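Local atomic coordinates of 2-methyl-aconitate isomerase (Shewanella oneidensis, PDB entry 5K87), a protein that catalyses the cis-trans isomerization of 2-methyl-aconitate, by base-catalysed proton abstraction and bond rotation, in the 2-methylcitrate cycle that degrades propionate. Residues 222-227 / 278-283; 103-108 / 143-148; 282-287 / 311-316. The protein carries 1 engineered substitution. All coordinates share one frame; numbering follows the deposited sequence. Where two conformers were deposited one is given.

Contact 1: residues 222-227 / 278-283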
ATOM      1  N   ALA A 222      24.808  -6.433  14.208  1.00 15.49           N
ATOM      2  CA  ALA A 222      24.191  -7.707  14.550  1.00 16.18           C
ATOM      3  C   ALA A 222      22.755  -7.651  14.039  1.00 12.88           C
ATOM      4  O   ALA A 222      22.009  -6.752  14.411  1.00 14.58           O
ATOM      5  CB  ALA A 222      24.217  -7.918  16.059  1.00 17.93           C
ATOM      6  N   GLY A 223      22.376  -8.583  13.172  1.00 13.33           N
ATOM      7  CA  GLY A 223      21.096  -8.520  12.489  1.00 13.79           C
ATOM      8  C   GLY A 223      21.186  -7.626  11.262  1.00 13.75           C
ATOM      9  O   GLY A 223      20.934  -8.064  10.133  1.00 13.81           O
ATOM     10  N   ILE A 224      21.561  -6.370  11.491  1.00 13.52           N
ATOM     11  CA  ILE A 224      21.825  -5.389  10.444  1.00 13.96           C
ATOM     12  C   ILE A 224      22.664  -4.317  11.138  1.00 14.56           C
ATOM     13  O   ILE A 224      22.536  -4.136  12.347  1.00 15.23           O
ATOM     14  CB  ILE A 224      20.489  -4.821   9.879  1.00 14.04           C
ATOM     15  CG1 ILE A 224      20.675  -4.075   8.547  1.00 14.63           C
ATOM     16  CG2 ILE A 224      19.759  -3.978  10.916  1.00 14.55           C
ATOM     17  CD1 ILE A 224      19.399  -4.049   7.685  1.00 15.20           C
ATOM     18  N   PRO A 225      23.553  -3.624  10.404  1.00 13.32           N
ATOM     19  CA  PRO A 225      24.291  -2.552  11.087  1.00 13.42           C
ATOM     20  C   PRO A 225      23.320  -1.474  11.550  1.00 13.17           C
ATOM     21  O   PRO A 225      22.485  -1.022  10.752  1.00 13.77           O
ATOM     22  CB  PRO A 225      25.234  -2.018  10.003  1.00 15.13           C
ATOM     23  CG  PRO A 225      25.343  -3.116   9.005  1.00 18.49           C
ATOM     24  CD  PRO A 225      24.032  -3.842   9.027  1.00 15.72           C
ATOM     25  N   THR A 226      23.413  -1.083  12.820  1.00 13.41           N
ATOM     26  CA  THR A 226      22.441  -0.190  13.431  1.00 14.45           C
ATOM     27  C   THR A 226      23.125   0.832  14.329  1.00 12.85           C
ATOM     28  O   THR A 226      24.044   0.493  15.091  1.00 15.14           O
ATOM     29  CB  THR A 226      21.403  -0.985  14.269  1.00 14.84           C
ATOM     30  OG1 THR A 226      20.794  -1.986  13.446  1.00 15.87           O
ATOM     31  CG2 THR A 226      20.321  -0.062  14.795  1.00 15.26           C
ATOM     32  N   ILE A 227      22.674   2.076  14.231  1.00 13.01           N
ATOM     33  CA  ILE A 227      23.105   3.158  15.094  1.00 13.52           C
ATOM     34  C   ILE A 227      21.970   3.431  16.062  1.00 13.40           C
ATOM     35  O   ILE A 227      20.868   3.771  15.632  1.00 14.47           O
ATOM     36  CB  ILE A 227      23.332   4.438  14.278  1.00 14.97           C
ATOM     37  CG1 ILE A 227      24.340   4.201  13.158  1.00 16.09           C
ATOM     38  CG2 ILE A 227      23.775   5.567  15.181  1.00 16.56           C
ATOM     39  CD1 ILE A 227      24.119   5.085  11.939  1.00 18.10           C
ATOM     40  N   ARG A 278      23.432   4.681  -0.393  1.00 15.98           N
ATOM     41  CA  ARG A 278      23.412   3.545   0.525  1.00 17.47           C
ATOM     42  C   ARG A 278      22.369   3.817   1.613  1.00 14.90           C
ATOM     43  O   ARG A 278      22.709   4.178   2.740  1.00 15.71           O
ATOM     44  CB  ARG A 278      24.802   3.364   1.143  1.00 20.47           C
ATOM     45  CG  ARG A 278      24.996   2.086   1.946  1.00 22.94           C
ATOM     46  CD  ARG A 278      26.213   2.186   2.857  1.00 26.79           C
ATOM     47  NE  ARG A 278      26.442   0.953   3.604  1.00 29.86           N
ATOM     48  CZ  ARG A 278      27.378   0.061   3.296  1.00 37.10           C
ATOM     49  NH1 ARG A 278      27.514  -1.039   4.022  1.00 38.15           N
ATOM     50  NH2 ARG A 278      28.183   0.275   2.264  1.00 36.83           N
ATOM     51  N   GLN A 279      21.101   3.635   1.264  1.00 15.84           N
ATOM     52  CA  GLN A 279      19.992   4.018   2.136  0.66 14.72           C
ATOM     53  C   GLN A 279      19.557   2.923   3.104  1.00 15.10           C
ATOM     54  O   GLN A 279      18.986   3.201   4.152  1.00 14.56           O
ATOM     55  CB  GLN A 279      18.787   4.451   1.298  0.66 14.84           C
ATOM     56  CG  GLN A 279      18.954   5.806   0.619  0.66 16.83           C
ATOM     57  CD  GLN A 279      18.882   6.966   1.595  0.66 18.85           C
ATOM     58  OE1 GLN A 279      17.865   7.172   2.264  0.66 20.24           O
ATOM     59  NE2 GLN A 279      19.965   7.728   1.686  0.66 18.00           N
ATOM     60  N   HIS A 280      19.819   1.677   2.742  1.00 14.66           N
ATOM     61  CA  HIS A 280      19.266   0.522   3.448  1.00 15.94           C
ATOM     62  C   HIS A 280      20.063   0.171   4.692  1.00 16.58           C
ATOM     63  O   HIS A 280      19.504  -0.237   5.701  1.00 16.08           O
ATOM     64  CB  HIS A 280      19.232  -0.629   2.442  1.00 17.26           C
ATOM     65  CG  HIS A 280      18.605  -1.899   2.926  1.00 15.32           C
ATOM     66  ND1 HIS A 280      17.567  -1.960   3.837  1.00 17.02           N
ATOM     67  CD2 HIS A 280      18.842  -3.176   2.546  1.00 15.31           C
ATOM     68  CE1 HIS A 280      17.222  -3.224   4.020  1.00 16.53           C
ATOM     69  NE2 HIS A 280      17.981  -3.980   3.245  1.00 16.68           N
ATOM     70  N   THR A 281      21.371   0.352   4.630  1.00 15.70           N
ATOM     71  CA  THR A 281      22.221   0.096   5.780  1.00 16.07           C
ATOM     72  C   THR A 281      23.219   1.243   5.912  1.00 17.16           C
ATOM     73  O   THR A 281      23.630   1.820   4.904  1.00 18.27           O
ATOM     74  CB  THR A 281      22.969  -1.255   5.630  1.00 20.38           C
ATOM     75  OG1 THR A 281      23.679  -1.275   4.385  1.00 27.95           O
ATOM     76  CG2 THR A 281      22.001  -2.422   5.641  1.00 20.50           C
ATOM     77  N   PRO A 282      23.581   1.620   7.145  1.00 14.62           N
ATOM     78  CA  PRO A 282      23.040   1.122   8.412  1.00 15.42           C
ATOM     79  C   PRO A 282      21.657   1.698   8.678  1.00 14.86           C
ATOM     80  O   PRO A 282      21.246   2.674   8.037  1.00 15.28           O
ATOM     81  CB  PRO A 282      24.021   1.688   9.441  1.00 15.71           C
ATOM     82  CG  PRO A 282      24.464   2.996   8.827  1.00 15.96           C
ATOM     83  CD  PRO A 282      24.587   2.677   7.358  1.00 16.78           C
ATOM     84  N   LYS A 283      20.950   1.094   9.623  1.00 13.10           N
ATOM     85  CA  LYS A 283      19.717   1.664  10.144  1.00 13.22           C
ATOM     86  C   LYS A 283      20.039   2.632  11.277  1.00 12.72           C
ATOM     87  O   LYS A 283      21.110   2.547  11.901  1.00 14.88           O
ATOM     88  CB  LYS A 283      18.819   0.541  10.673  1.00 14.19           C
ATOM     89  CG  LYS A 283      18.474  -0.513   9.621  1.00 13.66           C
ATOM     90  CD  LYS A 283      17.683   0.062   8.449  1.00 12.66           C
ATOM     91  CE  LYS A 283      17.223  -1.030   7.488  1.00 13.99           C
ATOM     92  NZ  LYS A 283      16.574  -0.441   6.269  1.00 15.37           N
TER
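Lys283 NZ, at the end of a side chain that runs past Ile224, is gripped from several sides. It donates to His280 ND1 at 3.0 Å, tilted 19° from the imidazole plane, and the hydroxyl of Ser314, on a strand beyond this contact, takes a further bond; His280 O offers only a weak, probably shared contact. The bend of the lysine chain at chi2 lays its methylenes against Ile224: CE of Lys283 meets the CD1 methyl of that isoleucine at 3.7 Å. With CG1 anti to the backbone N (chi1 -165°), Ile224 also extends obliquely over Thr281, and its CG1 lies 3.6 Å from Thr281 CG2. Lys283 binds substrate, and this apolar flank together with the polar grip probably restricts the motion of the amine. Behind the side chains is a parallel pairing of strands 225-230 and 283-288, part of the mixed, curled sheets of the two-domain fold of the diaminopimelate epimerase clan, to which this family belongs. Lys283 N donates to Pro225 O at 2.8 Å, and Ile227 N returns a bond of 2.8 Å to Lys283 O with an N-H...O angle of 165°. The same lysine carbonyl is approached by the CA-H of Thr226, its CA 3.4 Å from the oxygen. Thr226 OG1 turns back on its own segment and bonds Ile224 O from above the carbonyl plane. Pro282, entered through a cis peptide bond, leads the loop into the strand. Its ring is met by two residues of the partner segment, CB by Pro225 CB at 3.9 Å and CG by Ile227 CD1 at 3.8 Å. Met266 and Ala263 of helix 249-266 pack on this proline-rich side.

Contact 2: residues 103-108 / 143-148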
ATOM      1  N   VAL A 103      17.491  -1.769  -6.611  1.00 12.14           N
ATOM      2  CA  VAL A 103      17.142  -2.804  -5.645  1.00 12.44           C
ATOM      3  C   VAL A 103      18.373  -3.025  -4.776  1.00 11.76           C
ATOM      4  O   VAL A 103      19.464  -3.249  -5.303  1.00 13.59           O
ATOM      5  CB  VAL A 103      16.733  -4.126  -6.329  1.00 12.54           C
ATOM      6  CG1 VAL A 103      16.309  -5.143  -5.279  1.00 12.85           C
ATOM      7  CG2 VAL A 103      15.603  -3.885  -7.315  1.00 13.19           C
ATOM      8  N   ASP A 104      18.200  -2.922  -3.459  1.00 11.54           N
ATOM      9  CA  ASP A 104      19.310  -3.047  -2.525  1.00 13.01           C
ATOM     10  C   ASP A 104      19.393  -4.465  -1.978  1.00 12.48           C
ATOM     11  O   ASP A 104      18.426  -4.978  -1.409  1.00 12.95           O
ATOM     12  CB  ASP A 104      19.147  -2.058  -1.383  1.00 13.48           C
ATOM     13  CG  ASP A 104      20.428  -1.846  -0.626  1.00 14.77           C
ATOM     14  OD1 ASP A 104      20.928  -2.818  -0.034  1.00 14.90           O
ATOM     15  OD2 ASP A 104      20.930  -0.705  -0.608  1.00 15.89           O
ATOM     16  N   TRP A 105      20.554  -5.090  -2.163  1.00 12.51           N
ATOM     17  CA  TRP A 105      20.797  -6.468  -1.750  1.00 13.31           C
ATOM     18  C   TRP A 105      21.774  -6.560  -0.575  1.00 13.84           C
ATOM     19  O   TRP A 105      22.332  -7.629  -0.313  1.00 14.20           O
ATOM     20  CB  TRP A 105      21.343  -7.288  -2.931  1.00 14.40           C
ATOM     21  CG  TRP A 105      20.442  -7.280  -4.121  1.00 14.16           C
ATOM     22  CD1 TRP A 105      20.512  -6.438  -5.199  1.00 14.32           C
ATOM     23  CD2 TRP A 105      19.314  -8.138  -4.353  1.00 13.64           C
ATOM     24  NE1 TRP A 105      19.503  -6.724  -6.083  1.00 14.57           N
ATOM     25  CE2 TRP A 105      18.755  -7.763  -5.591  1.00 13.99           C
ATOM     26  CE3 TRP A 105      18.733  -9.197  -3.643  1.00 13.73           C
ATOM     27  CZ2 TRP A 105      17.641  -8.399  -6.129  1.00 14.53           C
ATOM     28  CZ3 TRP A 105      17.620  -9.825  -4.176  1.00 14.58           C
ATOM     29  CH2 TRP A 105      17.085  -9.426  -5.408  1.00 13.96           C
ATOM     30  N   SER A 106      21.981  -5.461   0.141  1.00 14.46           N
ATOM     31  CA  SER A 106      22.986  -5.430   1.204  1.00 14.31           C
ATOM     32  C   SER A 106      22.521  -5.972   2.557  1.00 16.29           C
ATOM     33  O   SER A 106      23.336  -6.118   3.469  1.00 15.91           O
ATOM     34  CB  SER A 106      23.538  -4.008   1.380  1.00 16.59           C
ATOM     35  OG  SER A 106      22.585  -3.139   1.960  1.00 16.27           O
ATOM     36  N   GLY A 107      21.236  -6.269   2.704  1.00 13.87           N
ATOM     37  CA  GLY A 107      20.731  -6.678   4.000  1.00 15.07           C
ATOM     38  C   GLY A 107      19.734  -7.815   3.973  1.00 12.63           C
ATOM     39  O   GLY A 107      19.238  -8.225   2.916  1.00 13.53           O
ATOM     40  N   ASN A 108      19.430  -8.317   5.160  1.00 12.83           N
ATOM     41  CA  ASN A 108      18.378  -9.299   5.363  1.00 13.33           C
ATOM     42  C   ASN A 108      17.049  -8.584   5.613  1.00 13.09           C
ATOM     43  O   ASN A 108      17.011  -7.367   5.831  1.00 13.04           O
ATOM     44  CB  ASN A 108      18.778 -10.160   6.574  1.00 12.77           C
ATOM     45  CG  ASN A 108      17.799 -11.267   6.883  1.00 13.36           C
ATOM     46  OD1 ASN A 108      17.112 -11.784   6.002  1.00 13.26           O
ATOM     47  ND2 ASN A 108      17.753 -11.660   8.150  1.00 14.02           N
ATOM     48  N   GLN A 143      21.097 -17.178   4.777  1.00 11.86           N
ATOM     49  CA  GLN A 143      20.820 -15.799   4.415  1.00 12.50           C
ATOM     50  C   GLN A 143      21.968 -15.353   3.523  1.00 12.55           C
ATOM     51  O   GLN A 143      23.072 -15.098   4.004  1.00 13.06           O
ATOM     52  CB  GLN A 143      20.692 -14.928   5.667  1.00 12.47           C
ATOM     53  CG  GLN A 143      19.637 -13.834   5.530  1.00 12.08           C
ATOM     54  CD  GLN A 143      19.880 -12.974   4.311  1.00 12.35           C
ATOM     55  OE1 GLN A 143      21.019 -12.638   3.994  1.00 13.39           O
ATOM     56  NE2 GLN A 143      18.813 -12.639   3.595  1.00 13.02           N
ATOM     57  N   ALA A 144      21.712 -15.297   2.223  1.00 12.98           N
ATOM     58  CA  ALA A 144      22.767 -15.092   1.251  1.00 13.90           C
ATOM     59  C   ALA A 144      23.166 -13.636   1.047  1.00 13.91           C
ATOM     60  O   ALA A 144      24.218 -13.372   0.462  1.00 17.14           O
ATOM     61  CB  ALA A 144      22.389 -15.742  -0.079  1.00 14.08           C
ATOM     62  N   ASN A 145      22.356 -12.692   1.516  1.00 13.57           N
ATOM     63  CA  ASN A 145      22.773 -11.288   1.487  1.00 14.33           C
ATOM     64  C   ASN A 145      23.932 -11.034   2.439  1.00 14.56           C
ATOM     65  O   ASN A 145      24.855 -10.286   2.112  1.00 16.15           O
ATOM     66  CB  ASN A 145      21.633 -10.347   1.896  1.00 12.71           C
ATOM     67  CG  ASN A 145      20.410 -10.457   1.003  1.00 13.73           C
ATOM     68  OD1 ASN A 145      19.521 -11.281   1.253  1.00 13.51           O
ATOM     69  ND2 ASN A 145      20.335  -9.610  -0.022  1.00 13.43           N
ATOM     70  N   ILE A 146      23.851 -11.622   3.629  1.00 13.21           N
ATOM     71  CA  ILE A 146      24.776 -11.306   4.717  1.00 15.30           C
ATOM     72  C   ILE A 146      25.623 -12.502   5.172  1.00 14.73           C
ATOM     73  O   ILE A 146      26.512 -12.347   6.019  1.00 16.04           O
ATOM     74  CB  ILE A 146      24.032 -10.700   5.931  1.00 14.62           C
ATOM     75  CG1 ILE A 146      23.105 -11.729   6.573  1.00 15.33           C
ATOM     76  CG2 ILE A 146      23.255  -9.457   5.510  1.00 18.36           C
ATOM     77  CD1 ILE A 146      22.423 -11.241   7.845  1.00 16.98           C
ATOM     78  N   GLY A 147      25.377 -13.679   4.612  1.00 14.20           N
ATOM     79  CA  GLY A 147      26.179 -14.849   4.934  1.00 14.14           C
ATOM     80  C   GLY A 147      25.989 -15.333   6.364  1.00 15.87           C
ATOM     81  O   GLY A 147      26.970 -15.524   7.099  1.00 15.66           O
ATOM     82  N   LYS A 148      24.736 -15.536   6.763  1.00 14.15           N
ATOM     83  CA  LYS A 148      24.398 -15.956   8.122  1.00 13.99           C
ATOM     84  C   LYS A 148      23.345 -17.056   8.104  1.00 12.77           C
ATOM     85  O   LYS A 148      22.549 -17.143   7.164  1.00 14.32           O
ATOM     86  CB  LYS A 148      23.847 -14.773   8.926  1.00 15.09           C
ATOM     87  CG  LYS A 148      24.864 -13.700   9.273  1.00 16.34           C
ATOM     88  CD  LYS A 148      25.896 -14.224  10.258  1.00 17.86           C
ATOM     89  CE  LYS A 148      26.833 -13.123  10.732  1.00 18.96           C
ATOM     90  NZ  LYS A 148      27.907 -13.675  11.603  1.00 20.37           N
TER
HETATM   91  O   HOH W   1      24.931  -8.767  -0.874  1.00 41.53           O
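The hairpin turn that joins strands 135-143 and 148-157 carries a G1 beta bulge, Gly147 and Lys148 both facing Gln143, and it sends Asn145 against the backbone of Trp105, just ahead of the probable catalytic Cys109. Asn145 CG stands anti to its carbonyl carbon, beside the backbone N, which carries the amide to Trp105 O. Asn145 ND2 donates to Trp105 O at 2.8 Å, an almost straight bond (172° at the hydrogen), although the donor stands 50° above the carbonyl plane. The amide lies nearly coplanar with the indole, 9° between planes, and its nitrogen comes to the ring edge. A water also donates to Trp105 O. Gln143 in turn positions this amide: its NE2 gives a bond of 2.8 Å to Asn145 OD1, which Phe93 N also holds, and its OE1 accepts Ile146 N at 3.0 Å, nearly along the C=O axis. A leucine in place of Gln143 would probably leave Ile146 N without its side-chain acceptor and Asn145 OD1 without one of its two donors. The CG methylene of Gln143 lies 3.4 Å from Asn108 CG, the two side chains crossing obliquely, while Ile146 CD1 covers Asn108 CB at 4.0 Å. On the other segment an Asx turn fixes the bend: Asp104 OD1 takes both Ser106 N at 2.9 Å and, through its syn lone pair, Ser106 OG at 2.6 Å. Helix 43-53 packs on the tryptophan, whose NE1 bonds Asp46; Tyr91 of strand 89-96 and Ile150 of strand 148-157 touch both Asn108 and Gln143.

Contact 3: residues 282-287 / 311-316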
ATOM      1  N   PRO A 282      23.581   1.620   7.145  1.00 14.62           N
ATOM      2  CA  PRO A 282      23.040   1.122   8.412  1.00 15.42           C
ATOM      3  C   PRO A 282      21.657   1.698   8.678  1.00 14.86           C
ATOM      4  O   PRO A 282      21.246   2.674   8.037  1.00 15.28           O
ATOM      5  CB  PRO A 282      24.021   1.688   9.441  1.00 15.71           C
ATOM      6  CG  PRO A 282      24.464   2.996   8.827  1.00 15.96           C
ATOM      7  CD  PRO A 282      24.587   2.677   7.358  1.00 16.78           C
ATOM      8  N   LYS A 283      20.950   1.094   9.623  1.00 13.10           N
ATOM      9  CA  LYS A 283      19.717   1.664  10.144  1.00 13.22           C
ATOM     10  C   LYS A 283      20.039   2.632  11.277  1.00 12.72           C
ATOM     11  O   LYS A 283      21.110   2.547  11.901  1.00 14.88           O
ATOM     12  CB  LYS A 283      18.819   0.541  10.673  1.00 14.19           C
ATOM     13  CG  LYS A 283      18.474  -0.513   9.621  1.00 13.66           C
ATOM     14  CD  LYS A 283      17.683   0.062   8.449  1.00 12.66           C
ATOM     15  CE  LYS A 283      17.223  -1.030   7.488  1.00 13.99           C
ATOM     16  NZ  LYS A 283      16.574  -0.441   6.269  1.00 15.37           N
ATOM     17  N   ILE A 284      19.117   3.550  11.547  1.00 13.31           N
ATOM     18  CA  ILE A 284      19.215   4.424  12.709  1.00 13.73           C
ATOM     19  C   ILE A 284      17.959   4.287  13.568  1.00 12.52           C
ATOM     20  O   ILE A 284      16.842   4.164  13.051  1.00 13.77           O
ATOM     21  CB  ILE A 284      19.480   5.897  12.301  1.00 14.49           C
ATOM     22  CG1 ILE A 284      19.716   6.783  13.527  1.00 16.74           C
ATOM     23  CG2 ILE A 284      18.383   6.436  11.380  1.00 16.09           C
ATOM     24  CD1 ILE A 284      20.374   8.109  13.180  1.00 18.27           C
ATOM     25  N   ALA A 285      18.156   4.279  14.882  1.00 13.26           N
ATOM     26  CA  ALA A 285      17.083   4.071  15.844  1.00 12.48           C
ATOM     27  C   ALA A 285      17.331   4.894  17.092  1.00 13.20           C
ATOM     28  O   ALA A 285      18.467   5.276  17.394  1.00 15.79           O
ATOM     29  CB  ALA A 285      16.976   2.601  16.203  1.00 15.51           C
ATOM     30  N   PHE A 286      16.268   5.175  17.823  1.00 13.33           N
ATOM     31  CA  PHE A 286      16.406   5.873  19.090  1.00 13.48           C
ATOM     32  C   PHE A 286      15.719   5.119  20.219  1.00 13.29           C
ATOM     33  O   PHE A 286      14.714   4.432  20.001  1.00 14.18           O
ATOM     34  CB  PHE A 286      16.018   7.361  19.008  1.00 14.46           C
ATOM     35  CG  PHE A 286      14.614   7.641  18.529  1.00 16.09           C
ATOM     36  CD1 PHE A 286      14.327   7.709  17.172  1.00 15.68           C
ATOM     37  CD2 PHE A 286      13.600   7.923  19.432  1.00 16.93           C
ATOM     38  CE1 PHE A 286      13.049   8.010  16.731  1.00 18.48           C
ATOM     39  CE2 PHE A 286      12.323   8.229  18.991  1.00 18.40           C
ATOM     40  CZ  PHE A 286      12.050   8.270  17.639  1.00 19.04           C
ATOM     41  N   VAL A 287      16.293   5.230  21.418  1.00 13.50           N
ATOM     42  CA  VAL A 287      15.896   4.393  22.544  1.00 13.59           C
ATOM     43  C   VAL A 287      15.567   5.236  23.771  1.00 14.31           C
ATOM     44  O   VAL A 287      16.039   6.368  23.905  1.00 14.90           O
ATOM     45  CB  VAL A 287      17.014   3.376  22.922  1.00 15.08           C
ATOM     46  CG1 VAL A 287      17.418   2.560  21.709  1.00 16.19           C
ATOM     47  CG2 VAL A 287      18.238   4.078  23.526  1.00 15.68           C
ATOM     48  N   ARG A 311      12.388   3.120  18.687  1.00 12.60           N
ATOM     49  CA  ARG A 311      11.804   3.541  17.417  1.00 12.71           C
ATOM     50  C   ARG A 311      12.919   3.473  16.391  1.00 12.24           C
ATOM     51  O   ARG A 311      14.050   3.849  16.689  1.00 14.86           O
ATOM     52  CB  ARG A 311      11.300   4.973  17.529  1.00 14.19           C
ATOM     53  CG  ARG A 311       9.814   5.099  17.797  1.00 14.95           C
ATOM     54  CD  ARG A 311       9.353   4.393  19.058  1.00 15.12           C
ATOM     55  NE  ARG A 311       7.965   4.745  19.335  1.00 13.96           N
ATOM     56  CZ  ARG A 311       7.176   4.107  20.193  1.00 14.12           C
ATOM     57  NH1 ARG A 311       7.623   3.076  20.898  1.00 14.63           N
ATOM     58  NH2 ARG A 311       5.935   4.521  20.358  1.00 15.59           N
ATOM     59  N   ALA A 312      12.631   3.004  15.182  1.00 12.40           N
ATOM     60  CA  ALA A 312      13.667   2.934  14.158  1.00 11.95           C
ATOM     61  C   ALA A 312      13.190   3.540  12.857  1.00 11.68           C
ATOM     62  O   ALA A 312      11.987   3.571  12.578  1.00 12.79           O
ATOM     63  CB  ALA A 312      14.099   1.500  13.933  1.00 13.79           C
ATOM     64  N   LEU A 313      14.133   4.023  12.059  1.00 11.93           N
ATOM     65  CA  LEU A 313      13.826   4.471  10.708  1.00 12.30           C
ATOM     66  C   LEU A 313      14.255   3.430   9.701  1.00 12.06           C
ATOM     67  O   LEU A 313      15.220   2.700   9.918  1.00 13.08           O
ATOM     68  CB  LEU A 313      14.531   5.798  10.389  1.00 14.19           C
ATOM     69  CG  LEU A 313      13.867   7.058  10.934  1.00 15.26           C
ATOM     70  CD1 LEU A 313      14.200   7.246  12.409  1.00 15.95           C
ATOM     71  CD2 LEU A 313      14.290   8.277  10.118  1.00 17.67           C
ATOM     72  N   SER A 314      13.525   3.362   8.598  1.00 12.74           N
ATOM     73  CA  SER A 314      13.941   2.533   7.478  1.00 12.91           C
ATOM     74  C   SER A 314      13.671   3.296   6.202  1.00 11.52           C
ATOM     75  O   SER A 314      12.572   3.808   5.999  1.00 12.65           O
ATOM     76  CB  SER A 314      13.202   1.198   7.474  1.00 14.76           C
ATOM     77  OG  SER A 314      13.766   0.314   6.516  1.00 15.77           O
ATOM     78  N   MET A 315      14.691   3.396   5.363  1.00 12.16           N
ATOM     79  CA  MET A 315      14.566   4.091   4.083  1.00 12.16           C
ATOM     80  C   MET A 315      14.025   5.513   4.248  1.00 13.84           C
ATOM     81  O   MET A 315      13.240   5.978   3.423  1.00 16.50           O
ATOM     82  CB  MET A 315      13.708   3.279   3.096  1.00 14.15           C
ATOM     83  CG  MET A 315      14.151   1.813   2.940  1.00 16.10           C
ATOM     84  SD  MET A 315      15.855   1.607   2.391  1.00 17.73           S
ATOM     85  CE  MET A 315      15.707   2.172   0.687  1.00 23.34           C
ATOM     86  N   GLY A 316      14.421   6.186   5.324  1.00 12.91           N
ATOM     87  CA  GLY A 316      14.118   7.590   5.504  1.00 14.33           C
ATOM     88  C   GLY A 316      12.795   7.911   6.175  1.00 16.98           C
ATOM     89  O   GLY A 316      12.374   9.071   6.191  1.00 20.96           O
TER
HETATM   90  O   HOH W   2      17.273   2.429   6.146  1.00 13.94           O
HETATM   91  O   HOH W   3      17.511   3.664   8.689  1.00 13.90           O
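The aromatic ring of Phe286 reaches across to the neighbouring strand and takes the CB of Arg311 over one face, offset toward the rim and nearest to Phe286 CZ, a CH-pi contact 3.7 Å from CB to the ring centroid and 22° off the normal. What brings it there is chi1 of 58°, which sets CG between the backbone N and the carbonyl carbon. The guanidinium, its plane 49° from the ring, leads away instead, toward Glu240 O and a cation-pi contact with Tyr293. On the same side of the sheet, Ile284 and Leu313 run side by side and point the same way, with Ile284 CG2 4.0 Å from Leu313 CB; helix 249-266 covers both. The pairing is antiparallel, between strands 283-288 and 308-314, and Phe286 and Arg311 form a hydrogen-bonded pair: Phe286 N to Arg311 O is 2.8 Å, and Arg311 N to Phe286 O is 3.0 Å. On the opposite face Ala285 and Ala312 put their methyls together, CB to CB 3.8 Å, where the strands come close. Farther along, a water accepts from Ile284 N and donates to Leu313 O. At the substrate-binding end Ser314 OG, anti to its own N, receives Lys283 NZ at 2.9 Å, and a second water takes a bond from the same amine and another from Met315 N.

How the contacts relate
Contacts 1 and 3 share Pro282 and Lys283 and continue one another: strand 283-288 pairs with 225-230 on one edge and with 308-314 on the other. Their centres are 8 Å apart, and Ile227 O lies 2.9 Å from Ala285 N. Contact 2 lies 11 Å from contact 1, centre to centre; they meet where Thr281 OG1 is 3.2 Å from Ser106 OG. All three come near the bound malonate, the side chains of Ile224 and Asn108 about 6 Å from it and that of Met315 about 5 Å. Lys283 and Ser314 bind substrate; between side chains, Lys283 is about 4 Å from Met323 and Asn108 about 5 Å from Cys109, the two inferred proton donors/acceptors.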